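Local coordinates for tannase (Fusobacterium nucleatum subsp. nucleatum ATCC 25586, PDB 6YQ4), which hydrolyses gallotannins, consistent with membership of the alpha/beta-hydrolase clan, and binds a magnesium ion, at residues N50-E55 against A87-L92; K131-I136 against I418-P423; Y219-N224 against S298-L303; Y229-F234 against M350-A355. All blocks are in the same frame, centred on the assembly; numbering follows the deposited sequence.

From the N terminus, interaction 1 comes first, closing a loop of 31 residues: the segment 87-92, which follows strand 73-76, folds back on strand 48-54 of the large mixed sheet. It is complete before interaction 2 opens at 131-136. Interaction 2 then spans 281 residues and brings the start of helix 134-148 to the end region of helix 415-420. Interactions 3 and 4 are both nested inside that span. They cross, their segments alternating along the chain, and they touch through Y219 and E220 against 350-355. Together they tie helix 212-223, strand 228-232, helix 298-316 and the 350-355 loop into one region, the centres of interactions 3 and 4 being about 19 Å apart.

Interaction 1: N50-E55 against A87-L92; sequences NIYIPE and ADTVGL
V90 sets its CG2 methyl squarely over the ring of Y52, 3.5 Å from the centroid and only 11° off the ring normal, a CH-pi contact and the tight part of this interface. The valine puts that methyl beside its own backbone N, and the two side chains run past one another in opposite directions. Strand 48-54 lies between strands 26-36 and 110-114 in the central mixed sheet, where Y52 rests on A31 and V111, while V90, on the loop leading to helix 100-106, also meets L105.

The other end is looser. Y52 OH lies 3.5 Å from T89 CA, and the methyl T89 CG2 is 3.8 Å from that oxygen; T89 itself is exposed. Past the hydroxyl, at the A87 end, N50 reaches across, its ND2 donating to D88 O at 3.2 Å. The bond is nearly straight (171°), with the carbonyl oxygen in the amide plane of N50, although the donor sits well above the plane of the carbonyl. A87 CB packs against N50 ND2 at 3.5 Å.

N50 OD1 accepts from N34 N on strand 26-36, which helps fix the rotation of the amide. One directed amide bond thus holds an irregular loop's backbone at an edge of the Y52 ring, and a methyl on the ring face supplies the apolar half.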
loop_
_atom_site.group_PDB
_atom_site.type_symbol
_atom_site.label_atom_id
_atom_site.label_comp_id
_atom_site.label_asym_id
_atom_site.label_seq_id
_atom_site.Cartn_x
_atom_site.Cartn_y
_atom_site.Cartn_z
ATOM N N ASN A 50 15.777 -6.381 -9.798
ATOM C CA ASN A 50 17.136 -5.884 -9.618
ATOM C C ASN A 50 17.593 -6.170 -8.197
ATOM O O ASN A 50 16.877 -5.855 -7.238
ATOM C CB ASN A 50 17.220 -4.377 -9.853
ATOM C CG ASN A 50 16.936 -3.992 -11.272
ATOM O OD1 ASN A 50 17.178 -4.765 -12.191
ATOM N ND2 ASN A 50 16.423 -2.783 -11.466
ATOM N N ILE A 51 18.793 -6.722 -8.062
ATOM C CA ILE A 51 19.382 -7.026 -6.764
ATOM C C ILE A 51 20.681 -6.243 -6.624
ATOM O O ILE A 51 21.554 -6.320 -7.494
ATOM C CB ILE A 51 19.630 -8.531 -6.598
ATOM C CG1 ILE A 51 18.302 -9.286 -6.587
ATOM C CG2 ILE A 51 20.434 -8.796 -5.334
ATOM C CD1 ILE A 51 18.490 -10.779 -6.392
ATOM N N TYR A 52 20.798 -5.485 -5.539
ATOM C CA TYR A 52 21.979 -4.685 -5.244
ATOM C C TYR A 52 22.600 -5.154 -3.936
ATOM O O TYR A 52 21.906 -5.277 -2.918
ATOM C CB TYR A 52 21.618 -3.212 -5.156
ATOM C CG TYR A 52 20.912 -2.715 -6.386
ATOM C CD1 TYR A 52 21.604 -2.542 -7.581
ATOM C CD2 TYR A 52 19.550 -2.438 -6.367
ATOM C CE1 TYR A 52 20.966 -2.084 -8.711
ATOM C CE2 TYR A 52 18.908 -1.979 -7.491
ATOM C CZ TYR A 52 19.623 -1.799 -8.658
ATOM O OH TYR A 52 18.979 -1.348 -9.779
ATOM N N ILE A 53 23.900 -5.422 -3.961
ATOM C CA ILE A 53 24.588 -5.911 -2.771
ATOM C C ILE A 53 25.792 -5.021 -2.471
ATOM O O ILE A 53 26.597 -4.746 -3.379
ATOM C CB ILE A 53 25.018 -7.371 -2.955
ATOM C CG1 ILE A 53 23.838 -8.201 -3.456
ATOM C CG2 ILE A 53 25.635 -7.931 -1.657
ATOM C CD1 ILE A 53 24.121 -9.691 -3.443
ATOM N N PRO A 54 25.960 -4.551 -1.232
ATOM C CA PRO A 54 27.142 -3.739 -0.911
ATOM C C PRO A 54 28.450 -4.459 -1.230
ATOM O O PRO A 54 28.574 -5.679 -1.081
ATOM C CB PRO A 54 26.992 -3.471 0.588
ATOM C CG PRO A 54 25.509 -3.540 0.825
ATOM C CD PRO A 54 25.023 -4.636 -0.095
ATOM N N GLU A 55 29.429 -3.674 -1.693
ATOM C CA GLU A 55 30.715 -4.224 -2.098
ATOM C C GLU A 55 31.467 -4.828 -0.920
ATOM O O GLU A 55 32.256 -5.763 -1.102
ATOM C CB GLU A 55 31.539 -3.125 -2.792
ATOM C CG GLU A 55 32.951 -3.513 -3.269
ATOM C CD GLU A 55 32.983 -4.599 -4.339
ATOM O OE1 GLU A 55 31.916 -4.977 -4.856
ATOM O OE2 GLU A 55 34.089 -5.080 -4.669
ATOM N N ALA A 87 11.080 -2.516 -11.815
ATOM C CA ALA A 87 12.046 -2.638 -10.738
ATOM C C ALA A 87 12.707 -1.293 -10.482
ATOM O O ALA A 87 13.119 -0.596 -11.414
ATOM C CB ALA A 87 13.104 -3.684 -11.094
ATOM N N ASP A 88 12.796 -0.925 -9.211
ATOM C CA ASP A 88 13.429 0.321 -8.821
ATOM C C ASP A 88 14.921 0.227 -9.033
ATOM O O ASP A 88 15.499 -0.860 -9.042
ATOM C CB ASP A 88 13.153 0.647 -7.351
ATOM C CG ASP A 88 12.957 2.129 -7.124
ATOM O OD1 ASP A 88 13.429 2.926 -7.968
ATOM O OD2 ASP A 88 12.312 2.499 -6.128
ATOM N N THR A 89 15.551 1.391 -9.207
ATOM C CA THR A 89 16.997 1.465 -9.319
ATOM C C THR A 89 17.573 2.270 -8.162
ATOM O O THR A 89 16.862 2.969 -7.431
ATOM C CB THR A 89 17.445 2.084 -10.648
ATOM O OG1 THR A 89 16.856 3.382 -10.811
ATOM C CG2 THR A 89 17.024 1.193 -11.801
ATOM N N VAL A 90 18.884 2.135 -8.000
ATOM C CA VAL A 90 19.624 2.894 -7.004
ATOM C C VAL A 90 19.829 4.302 -7.544
ATOM O O VAL A 90 20.389 4.482 -8.631
ATOM C CB VAL A 90 20.968 2.221 -6.694
ATOM C CG1 VAL A 90 21.860 3.147 -5.860
ATOM C CG2 VAL A 90 20.749 0.866 -6.023
ATOM N N GLY A 91 19.362 5.300 -6.796
ATOM C CA GLY A 91 19.643 6.681 -7.128
ATOM C C GLY A 91 19.073 7.667 -6.134
ATOM O O GLY A 91 18.951 7.369 -4.944
ATOM N N LEU A 92 18.735 8.858 -6.607
ATOM C CA LEU A 92 18.175 9.903 -5.768
ATOM C C LEU A 92 16.696 10.079 -6.076
ATOM O O LEU A 92 16.243 9.782 -7.184
ATOM C CB LEU A 92 18.898 11.238 -5.976
ATOM C CG LEU A 92 20.407 11.196 -6.193
ATOM C CD1 LEU A 92 20.925 12.561 -6.663
ATOM C CD2 LEU A 92 21.103 10.749 -4.930
#

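Interaction 2: K131-I136 against I418-P423; sequences KAPAAI and IKMMNP
P133 and M421 bring their CA atoms to 6.6 Å, where two turns of backbone meet. The peptide bond between A132 and P133 is cis, and P133 takes the N-cap position of helix 134-148; A134 N closes the turn onto K131 O. Opposite it, the chain leaves helix 415-420 through bonds to the third residue back, M421 N to I418 O and N422 N to K419 O.

The side chains that fill the gap are all apolar, and two methionines do most of the work. M421 is bent at both chi2 (-55°) and chi3 (-51°), curling its thioether toward 131-136 although its CB does not head straight there. Its SD then lies among three residues: 3.9 Å from A132 CB, 4.0 Å from P133 CA and 4.1 Å from I136 CG2. A132 CB also touches M421 CG, at 3.8 Å. M420 comes in beside it, its side chain at a slant to the proline ring, with SD 4.2 Å from P133 CG. I136 CG2 additionally lies 4.2 Å from M420 O, a carbonyl that takes a hydrogen bond from Y184 OH.

All the touching residues are buried. Helix 134-148 is the crossover between strands 110-114 and 160-163 of the alpha/beta-hydrolase core, and helix 415-420 precedes strand 435-439. Two further helices close in around the joint: helix 167-177 packs L171 against both A135 and M421 and L174 against I136, while Y187 of helix 185-191 meets P133 and M420.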
loop_
_atom_site.group_PDB
_atom_site.type_symbol
_atom_site.label_atom_id
_atom_site.label_comp_id
_atom_site.label_asym_id
_atom_site.label_seq_id
_atom_site.Cartn_x
_atom_site.Cartn_y
_atom_site.Cartn_z
ATOM N N LYS A 131 -4.424 -7.804 -14.613
ATOM C CA LYS A 131 -5.524 -7.610 -13.697
ATOM C C LYS A 131 -5.310 -8.474 -12.463
ATOM O O LYS A 131 -4.510 -9.417 -12.460
ATOM C CB LYS A 131 -6.857 -7.958 -14.354
ATOM C CG LYS A 131 -7.079 -7.332 -15.715
ATOM C CD LYS A 131 -7.079 -5.824 -15.614
ATOM C CE LYS A 131 -7.957 -5.231 -16.689
ATOM N NZ LYS A 131 -8.155 -3.782 -16.480
ATOM N N ALA A 132 -6.049 -8.141 -11.412
ATOM C CA ALA A 132 -5.936 -8.845 -10.142
ATOM C C ALA A 132 -6.065 -10.352 -10.359
ATOM O O ALA A 132 -6.935 -10.797 -11.112
ATOM C CB ALA A 132 -7.022 -8.349 -9.188
ATOM N N PRO A 133 -5.240 -11.175 -9.709
ATOM C CA PRO A 133 -4.235 -10.898 -8.675
ATOM C C PRO A 133 -2.770 -10.909 -9.154
ATOM O O PRO A 133 -1.898 -11.264 -8.374
ATOM C CB PRO A 133 -4.484 -12.039 -7.694
ATOM C CG PRO A 133 -4.833 -13.216 -8.639
ATOM C CD PRO A 133 -5.525 -12.619 -9.825
ATOM N N ALA A 134 -2.508 -10.487 -10.395
ATOM C CA ALA A 134 -1.164 -10.591 -10.969
ATOM C C ALA A 134 -0.093 -9.922 -10.102
ATOM O O ALA A 134 0.983 -10.490 -9.887
ATOM C CB ALA A 134 -1.140 -9.987 -12.383
ATOM N N ALA A 135 -0.330 -8.691 -9.648
ATOM C CA ALA A 135 0.763 -7.972 -8.991
ATOM C C ALA A 135 1.158 -8.633 -7.676
ATOM O O ALA A 135 2.347 -8.670 -7.339
ATOM C CB ALA A 135 0.408 -6.502 -8.757
ATOM N N ILE A 136 0.185 -9.159 -6.918
ATOM C CA ILE A 136 0.541 -9.818 -5.664
ATOM C C ILE A 136 1.220 -11.148 -5.971
ATOM O O ILE A 136 2.140 -11.562 -5.260
ATOM C CB ILE A 136 -0.675 -9.961 -4.710
ATOM C CG1 ILE A 136 -0.230 -10.583 -3.382
ATOM C CG2 ILE A 136 -1.819 -10.790 -5.288
ATOM C CD1 ILE A 136 0.813 -9.748 -2.686
ATOM N N ILE A 418 -11.520 -10.776 -5.342
ATOM C CA ILE A 418 -11.673 -9.699 -4.370
ATOM C C ILE A 418 -10.988 -10.079 -3.062
ATOM O O ILE A 418 -10.264 -9.269 -2.463
ATOM C CB ILE A 418 -13.163 -9.367 -4.165
ATOM C CG1 ILE A 418 -13.799 -8.986 -5.508
ATOM C CG2 ILE A 418 -13.327 -8.252 -3.160
ATOM C CD1 ILE A 418 -15.262 -8.583 -5.421
ATOM N N LYS A 419 -11.167 -11.333 -2.627
ATOM C CA LYS A 419 -10.539 -11.802 -1.394
ATOM C C LYS A 419 -9.020 -11.717 -1.475
ATOM O O LYS A 419 -8.364 -11.159 -0.580
ATOM C CB LYS A 419 -10.959 -13.235 -1.096
ATOM C CG LYS A 419 -10.331 -13.734 0.185
ATOM C CD LYS A 419 -10.400 -15.267 0.338
ATOM C CE LYS A 419 -9.367 -15.729 1.379
ATOM N NZ LYS A 419 -9.564 -17.120 1.796
ATOM N N MET A 420 -8.444 -12.257 -2.554
ATOM C CA MET A 420 -6.991 -12.332 -2.682
ATOM C C MET A 420 -6.306 -10.975 -2.694
ATOM O O MET A 420 -5.071 -10.934 -2.565
ATOM C CB MET A 420 -6.604 -13.078 -3.950
ATOM C CG MET A 420 -6.627 -14.590 -3.796
ATOM S SD MET A 420 -6.094 -15.385 -5.331
ATOM C CE MET A 420 -7.682 -15.567 -6.094
ATOM N N MET A 421 -7.049 -9.877 -2.876
ATOM C CA MET A 421 -6.449 -8.549 -2.866
ATOM C C MET A 421 -6.580 -7.866 -1.520
ATOM O O MET A 421 -6.082 -6.745 -1.375
ATOM C CB MET A 421 -7.068 -7.637 -3.946
ATOM C CG MET A 421 -6.889 -8.108 -5.374
ATOM S SD MET A 421 -5.156 -8.371 -5.769
ATOM C CE MET A 421 -4.369 -6.810 -5.248
ATOM N N ASN A 422 -7.242 -8.499 -0.547
ATOM C CA ASN A 422 -7.581 -7.830 0.710
ATOM C C ASN A 422 -6.905 -8.464 1.922
ATOM O O ASN A 422 -7.307 -9.561 2.350
ATOM C CB ASN A 422 -9.091 -7.817 0.915
ATOM C CG ASN A 422 -9.496 -6.948 2.096
ATOM O OD1 ASN A 422 -8.643 -6.342 2.751
ATOM N ND2 ASN A 422 -10.790 -6.867 2.362
ATOM N N PRO A 423 -5.903 -7.816 2.518
ATOM C CA PRO A 423 -5.236 -8.403 3.691
ATOM C C PRO A 423 -6.182 -8.740 4.837
ATOM O O PRO A 423 -5.861 -9.633 5.634
ATOM C CB PRO A 423 -4.241 -7.314 4.121
ATOM C CG PRO A 423 -4.094 -6.439 3.049
ATOM C CD PRO A 423 -5.331 -6.515 2.165
#

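Interaction 3: Y219-N224 against S298-L303; sequences YEWMYN and SFKTYL
W221 and F299 form the aromatic part of the contact, with the six-membered ring of the tryptophan 5.6 Å from the phenylalanine ring, centroid to centroid. Their planes are inclined at 43°, neither stacked nor edge-to-face, and the nearest atoms are W221 CH2 and F299 CD2 at 3.8 Å. With chi1 at 175°, the indole of W221 points away from its own backbone N and reaches the second helix.

Aliphatic groups gather round that indole. L303 CD1 meets its rim in the ring plane, 3.7 Å from W221 CZ3, and the same methyl lies 3.6 Å from M222 CE. K300 CE comes obliquely to within 3.6 Å of W221 CZ2.

The axes of the segments 219-223 and 298-303 stay 13.0 Å apart at closest approach and cross at -72°, so long side chains have to bridge the distance. Helix 212-223 follows strand 202-206 of the central sheet; helix 298-316 belongs to the long excursion before strand 435-439, a position where many alpha/beta hydrolases carry a lid or insertion.

Polar contacts run through a water. It donates to W221 O at 3.1 Å and accepts from K300 NZ at 2.9 Å, sitting above one face of the indole toward its rim. K300 NZ also hydrogen-bonds N296 and forms a salt bridge with D341, while W221 NE1 is hydrogen-bonded to G295 O.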
loop_
_atom_site.group_PDB
_atom_site.type_symbol
_atom_site.label_atom_id
_atom_site.label_comp_id
_atom_site.label_asym_id
_atom_site.label_seq_id
_atom_site.Cartn_x
_atom_site.Cartn_y
_atom_site.Cartn_z
ATOM N N TYR A 219 -15.254 5.939 3.319
ATOM C CA TYR A 219 -14.943 7.276 2.811
ATOM C C TYR A 219 -16.121 8.228 2.988
ATOM O O TYR A 219 -15.927 9.415 3.265
ATOM C CB TYR A 219 -14.543 7.182 1.345
ATOM C CG TYR A 219 -13.792 8.390 0.812
ATOM C CD1 TYR A 219 -14.477 9.438 0.213
ATOM C CD2 TYR A 219 -12.415 8.494 0.943
ATOM C CE1 TYR A 219 -13.794 10.553 -0.288
ATOM C CE2 TYR A 219 -11.719 9.599 0.448
ATOM C CZ TYR A 219 -12.425 10.628 -0.174
ATOM O OH TYR A 219 -11.772 11.736 -0.673
ATOM N N GLU A 220 -17.341 7.721 2.871
ATOM C CA GLU A 220 -18.525 8.536 3.071
ATOM C C GLU A 220 -18.876 8.694 4.544
ATOM O O GLU A 220 -19.398 9.735 4.942
ATOM C CB GLU A 220 -19.684 7.917 2.289
ATOM C CG GLU A 220 -19.439 7.967 0.777
ATOM C CD GLU A 220 -18.929 9.334 0.332
ATOM O OE1 GLU A 220 -18.001 9.384 -0.495
ATOM O OE2 GLU A 220 -19.462 10.369 0.810
ATOM N N TRP A 221 -18.620 7.676 5.363
ATOM C CA TRP A 221 -18.684 7.866 6.804
ATOM C C TRP A 221 -17.821 9.052 7.238
ATOM O O TRP A 221 -18.301 9.974 7.905
ATOM C CB TRP A 221 -18.256 6.582 7.512
ATOM C CG TRP A 221 -18.189 6.764 8.975
ATOM C CD1 TRP A 221 -19.234 6.885 9.834
ATOM C CD2 TRP A 221 -17.004 6.885 9.755
ATOM N NE1 TRP A 221 -18.776 7.072 11.118
ATOM C CE2 TRP A 221 -17.407 7.083 11.094
ATOM C CE3 TRP A 221 -15.642 6.880 9.451
ATOM C CZ2 TRP A 221 -16.493 7.239 12.128
ATOM C CZ3 TRP A 221 -14.739 7.034 10.487
ATOM C CH2 TRP A 221 -15.167 7.208 11.808
ATOM N N MET A 222 -16.557 9.069 6.820
ATOM C CA MET A 222 -15.698 10.214 7.110
ATOM C C MET A 222 -16.198 11.514 6.462
ATOM O O MET A 222 -16.310 12.546 7.131
ATOM C CB MET A 222 -14.277 9.907 6.663
ATOM C CG MET A 222 -13.241 10.723 7.402
ATOM S SD MET A 222 -11.718 9.838 7.734
ATOM C CE MET A 222 -12.400 8.474 8.619
ATOM N N TYR A 223 -16.503 11.502 5.162
ATOM C CA TYR A 223 -16.594 12.755 4.418
ATOM C C TYR A 223 -18.011 13.128 3.971
ATOM O O TYR A 223 -18.173 14.030 3.139
ATOM C CB TYR A 223 -15.638 12.702 3.224
ATOM C CG TYR A 223 -14.207 12.724 3.662
ATOM C CD1 TYR A 223 -13.408 11.597 3.537
ATOM C CD2 TYR A 223 -13.658 13.860 4.257
ATOM C CE1 TYR A 223 -12.097 11.596 3.978
ATOM C CE2 TYR A 223 -12.328 13.855 4.723
ATOM C CZ TYR A 223 -11.566 12.721 4.572
ATOM O OH TYR A 223 -10.263 12.697 4.998
ATOM N N ASN A 224 -19.038 12.472 4.498
ATOM C CA ASN A 224 -20.403 12.902 4.233
ATOM C C ASN A 224 -20.600 14.347 4.678
ATOM O O ASN A 224 -20.165 14.750 5.761
ATOM C CB ASN A 224 -21.386 11.992 4.968
ATOM C CG ASN A 224 -22.816 12.286 4.625
ATOM O OD1 ASN A 224 -23.585 12.736 5.470
ATOM N ND2 ASN A 224 -23.193 12.020 3.384
ATOM N N SER A 298 -17.453 4.551 19.863
ATOM C CA SER A 298 -16.058 4.528 20.293
ATOM C C SER A 298 -15.088 4.514 19.124
ATOM O O SER A 298 -13.954 4.995 19.269
ATOM C CB SER A 298 -15.805 3.326 21.193
ATOM O OG SER A 298 -16.297 2.150 20.577
ATOM N N PHE A 299 -15.488 3.961 17.967
ATOM C CA PHE A 299 -14.533 3.887 16.866
ATOM C C PHE A 299 -14.156 5.275 16.385
ATOM O O PHE A 299 -12.977 5.540 16.122
ATOM C CB PHE A 299 -15.061 3.067 15.689
ATOM C CG PHE A 299 -14.109 3.042 14.511
ATOM C CD1 PHE A 299 -12.918 2.326 14.574
ATOM C CD2 PHE A 299 -14.381 3.775 13.354
ATOM C CE1 PHE A 299 -12.008 2.321 13.476
ATOM C CE2 PHE A 299 -13.493 3.768 12.261
ATOM C CZ PHE A 299 -12.306 3.044 12.320
ATOM N N LYS A 300 -15.151 6.165 16.268
ATOM C CA LYS A 300 -14.901 7.564 15.926
ATOM C C LYS A 300 -14.047 8.260 16.984
ATOM O O LYS A 300 -13.193 9.093 16.650
ATOM C CB LYS A 300 -16.238 8.295 15.757
ATOM C CG LYS A 300 -16.128 9.827 15.702
ATOM C CD LYS A 300 -17.443 10.497 15.305
ATOM C CE LYS A 300 -17.925 10.002 13.944
ATOM N NZ LYS A 300 -19.236 10.619 13.537
ATOM N N THR A 301 -14.267 7.933 18.272
ATOM C CA THR A 301 -13.435 8.477 19.348
ATOM C C THR A 301 -12.005 7.955 19.249
ATOM O O THR A 301 -11.045 8.680 19.535
ATOM C CB THR A 301 -14.057 8.133 20.713
ATOM O OG1 THR A 301 -15.294 8.836 20.866
ATOM C CG2 THR A 301 -13.133 8.504 21.883
ATOM N N TYR A 302 -11.845 6.699 18.834
ATOM C CA TYR A 302 -10.515 6.166 18.565
ATOM C C TYR A 302 -9.814 6.955 17.458
ATOM O O TYR A 302 -8.640 7.328 17.594
ATOM C CB TYR A 302 -10.615 4.687 18.191
ATOM C CG TYR A 302 -9.307 4.079 17.764
ATOM C CD1 TYR A 302 -8.388 3.638 18.704
ATOM C CD2 TYR A 302 -8.980 3.958 16.430
ATOM C CE1 TYR A 302 -7.191 3.103 18.320
ATOM C CE2 TYR A 302 -7.775 3.423 16.039
ATOM C CZ TYR A 302 -6.894 2.995 16.989
ATOM O OH TYR A 302 -5.701 2.444 16.596
ATOM N N LEU A 303 -10.511 7.206 16.341
ATOM C CA LEU A 303 -9.882 7.943 15.253
ATOM C C LEU A 303 -9.468 9.335 15.692
ATOM O O LEU A 303 -8.380 9.813 15.341
ATOM C CB LEU A 303 -10.817 8.046 14.059
ATOM C CG LEU A 303 -11.067 6.830 13.208
ATOM C CD1 LEU A 303 -11.328 7.333 11.806
ATOM C CD2 LEU A 303 -9.853 5.938 13.242
HETATM O O HOH W 1 -18.745 11.033 10.746
#

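Interaction 4: Y229-F234 against M350-A355; sequences YSRMEF and MKSPPA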
loop_
_atom_site.group_PDB
_atom_site.type_symbol
_atom_site.label_atom_id
_atom_site.label_comp_id
_atom_site.label_asym_id
_atom_site.label_seq_id
_atom_site.Cartn_x
_atom_site.Cartn_y
_atom_site.Cartn_z
ATOM N N TYR A 229 -15.542 19.410 -3.902
ATOM C CA TYR A 229 -14.329 18.610 -4.011
ATOM C C TYR A 229 -13.239 19.367 -4.763
ATOM O O TYR A 229 -13.483 20.403 -5.396
ATOM C CB TYR A 229 -14.608 17.268 -4.713
ATOM C CG TYR A 229 -15.215 17.421 -6.111
ATOM C CD1 TYR A 229 -16.585 17.539 -6.287
ATOM C CD2 TYR A 229 -14.408 17.457 -7.246
ATOM C CE1 TYR A 229 -17.137 17.690 -7.548
ATOM C CE2 TYR A 229 -14.947 17.600 -8.505
ATOM C CZ TYR A 229 -16.311 17.717 -8.652
ATOM O OH TYR A 229 -16.847 17.869 -9.907
ATOM N N SER A 230 -12.017 18.832 -4.671
ATOM C CA SER A 230 -10.911 19.198 -5.551
ATOM C C SER A 230 -9.844 18.119 -5.466
ATOM O O SER A 230 -9.512 17.648 -4.380
ATOM C CB SER A 230 -10.305 20.565 -5.226
ATOM O OG SER A 230 -9.976 20.671 -3.863
ATOM N N ARG A 231 -9.313 17.746 -6.622
ATOM C CA ARG A 231 -8.449 16.583 -6.759
ATOM C C ARG A 231 -7.667 16.728 -8.051
ATOM O O ARG A 231 -8.063 17.456 -8.969
ATOM C CB ARG A 231 -9.260 15.279 -6.788
ATOM C CG ARG A 231 -10.281 15.206 -7.978
ATOM C CD ARG A 231 -11.021 13.855 -7.994
ATOM N NE ARG A 231 -12.198 13.851 -8.863
ATOM C CZ ARG A 231 -13.449 14.092 -8.470
ATOM N NH1 ARG A 231 -13.711 14.376 -7.207
ATOM N NH2 ARG A 231 -14.445 14.065 -9.352
ATOM N N MET A 232 -6.559 16.011 -8.128
ATOM C CA MET A 232 -5.887 15.907 -9.405
ATOM C C MET A 232 -6.645 14.907 -10.258
ATOM O O MET A 232 -7.213 13.938 -9.747
ATOM C CB MET A 232 -4.420 15.519 -9.220
ATOM C CG MET A 232 -3.605 16.720 -8.743
ATOM S SD MET A 232 -2.059 16.405 -7.867
ATOM C CE MET A 232 -1.310 18.043 -7.967
ATOM N N GLU A 233 -6.718 15.186 -11.549
ATOM C CA GLU A 233 -7.399 14.306 -12.487
ATOM C C GLU A 233 -6.472 13.143 -12.813
ATOM O O GLU A 233 -5.379 13.341 -13.346
ATOM C CB GLU A 233 -7.800 15.080 -13.736
ATOM C CG GLU A 233 -8.073 14.233 -14.963
ATOM C CD GLU A 233 -8.031 15.062 -16.235
ATOM O OE1 GLU A 233 -7.110 14.870 -17.061
ATOM O OE2 GLU A 233 -8.918 15.923 -16.394
ATOM N N PHE A 234 -6.883 11.940 -12.443
ATOM C CA PHE A 234 -6.218 10.718 -12.856
ATOM C C PHE A 234 -7.113 10.015 -13.869
ATOM O O PHE A 234 -8.340 10.080 -13.771
ATOM C CB PHE A 234 -5.913 9.820 -11.644
ATOM C CG PHE A 234 -4.928 10.437 -10.665
ATOM C CD1 PHE A 234 -5.005 10.167 -9.311
ATOM C CD2 PHE A 234 -3.933 11.311 -11.117
ATOM C CE1 PHE A 234 -4.099 10.743 -8.414
ATOM C CE2 PHE A 234 -3.024 11.899 -10.233
ATOM C CZ PHE A 234 -3.109 11.616 -8.877
ATOM N N MET A 350 -11.715 15.069 -1.630
ATOM C CA MET A 350 -10.970 14.713 -2.833
ATOM C C MET A 350 -11.800 13.880 -3.811
ATOM O O MET A 350 -12.211 14.366 -4.863
ATOM C CB MET A 350 -9.716 13.950 -2.461
ATOM C CG MET A 350 -8.691 13.966 -3.551
ATOM S SD MET A 350 -7.416 12.747 -3.311
ATOM C CE MET A 350 -7.283 12.037 -4.960
ATOM N N LYS A 351 -12.028 12.617 -3.494
ATOM C CA LYS A 351 -12.755 11.759 -4.409
ATOM C C LYS A 351 -14.257 11.960 -4.240
ATOM O O LYS A 351 -14.739 12.379 -3.186
ATOM C CB LYS A 351 -12.372 10.296 -4.174
ATOM C CG LYS A 351 -10.874 10.050 -4.255
ATOM C CD LYS A 351 -10.536 8.592 -4.481
ATOM C CE LYS A 351 -9.045 8.440 -4.702
ATOM N NZ LYS A 351 -8.576 7.017 -4.525
ATOM N N SER A 352 -15.002 11.670 -5.310
ATOM C CA SER A 352 -16.452 11.750 -5.337
ATOM C C SER A 352 -17.076 10.368 -5.157
ATOM O O SER A 352 -16.519 9.368 -5.614
ATOM C CB SER A 352 -16.934 12.362 -6.655
ATOM O OG SER A 352 -16.218 13.550 -6.918
ATOM N N PRO A 353 -18.252 10.295 -4.537
ATOM C CA PRO A 353 -18.825 8.996 -4.166
ATOM C C PRO A 353 -19.510 8.325 -5.344
ATOM O O PRO A 353 -20.261 8.974 -6.083
ATOM C CB PRO A 353 -19.847 9.371 -3.080
ATOM C CG PRO A 353 -20.317 10.737 -3.492
ATOM C CD PRO A 353 -19.169 11.410 -4.225
ATOM N N PRO A 354 -19.346 7.001 -5.510
ATOM C CA PRO A 354 -18.505 6.119 -4.681
ATOM C C PRO A 354 -17.027 6.190 -5.077
ATOM O O PRO A 354 -16.681 5.964 -6.224
ATOM C CB PRO A 354 -19.081 4.710 -4.947
ATOM C CG PRO A 354 -20.412 4.946 -5.619
ATOM C CD PRO A 354 -20.270 6.233 -6.366
ATOM N N ALA A 355 -16.171 6.465 -4.098
ATOM C CA ALA A 355 -14.785 6.842 -4.365
ATOM C C ALA A 355 -13.963 5.733 -5.034
ATOM O O ALA A 355 -13.008 6.035 -5.757
ATOM C CB ALA A 355 -14.123 7.268 -3.048
#
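R231 NH1 carries two hydrogen bonds, one to S352 OG at 2.7 Å and one to M350 O at 2.8 Å. The carbonyl bond is the straighter (156°): M350 O lies in the guanidinium plane and the donor in the carbonyl plane. S352 OG is tilted out of the guanidinium plane, and its bond is more bent (134°). CG of R231 is tucked between backbone N and carbonyl carbon (chi1 60°), and from there the chain runs extended to NE, passing M350 O on the way, with R231 CD 3.4 Å from that oxygen.

R231 CB packs on M350 CG at 3.5 Å. S352 OG, besides its bond, sits over the centre of the Y229 ring face, 4.0 Å above the plane. The two bonds pin an irregular loop to a short strand at the protein surface.

Both pieces lie in the excursion between strands 202-206 and 435-439, probably the lid or insertion of this hydrolase. Strand 228-232 pairs antiparallel with strand 252-256, R231 bonding V253 through the backbone, and S230 pairs with R349 on the loop's side. Beyond the contact, Y219 OH holds K351 N, and P353 and P354 lean on helices 212-223 and 259-279.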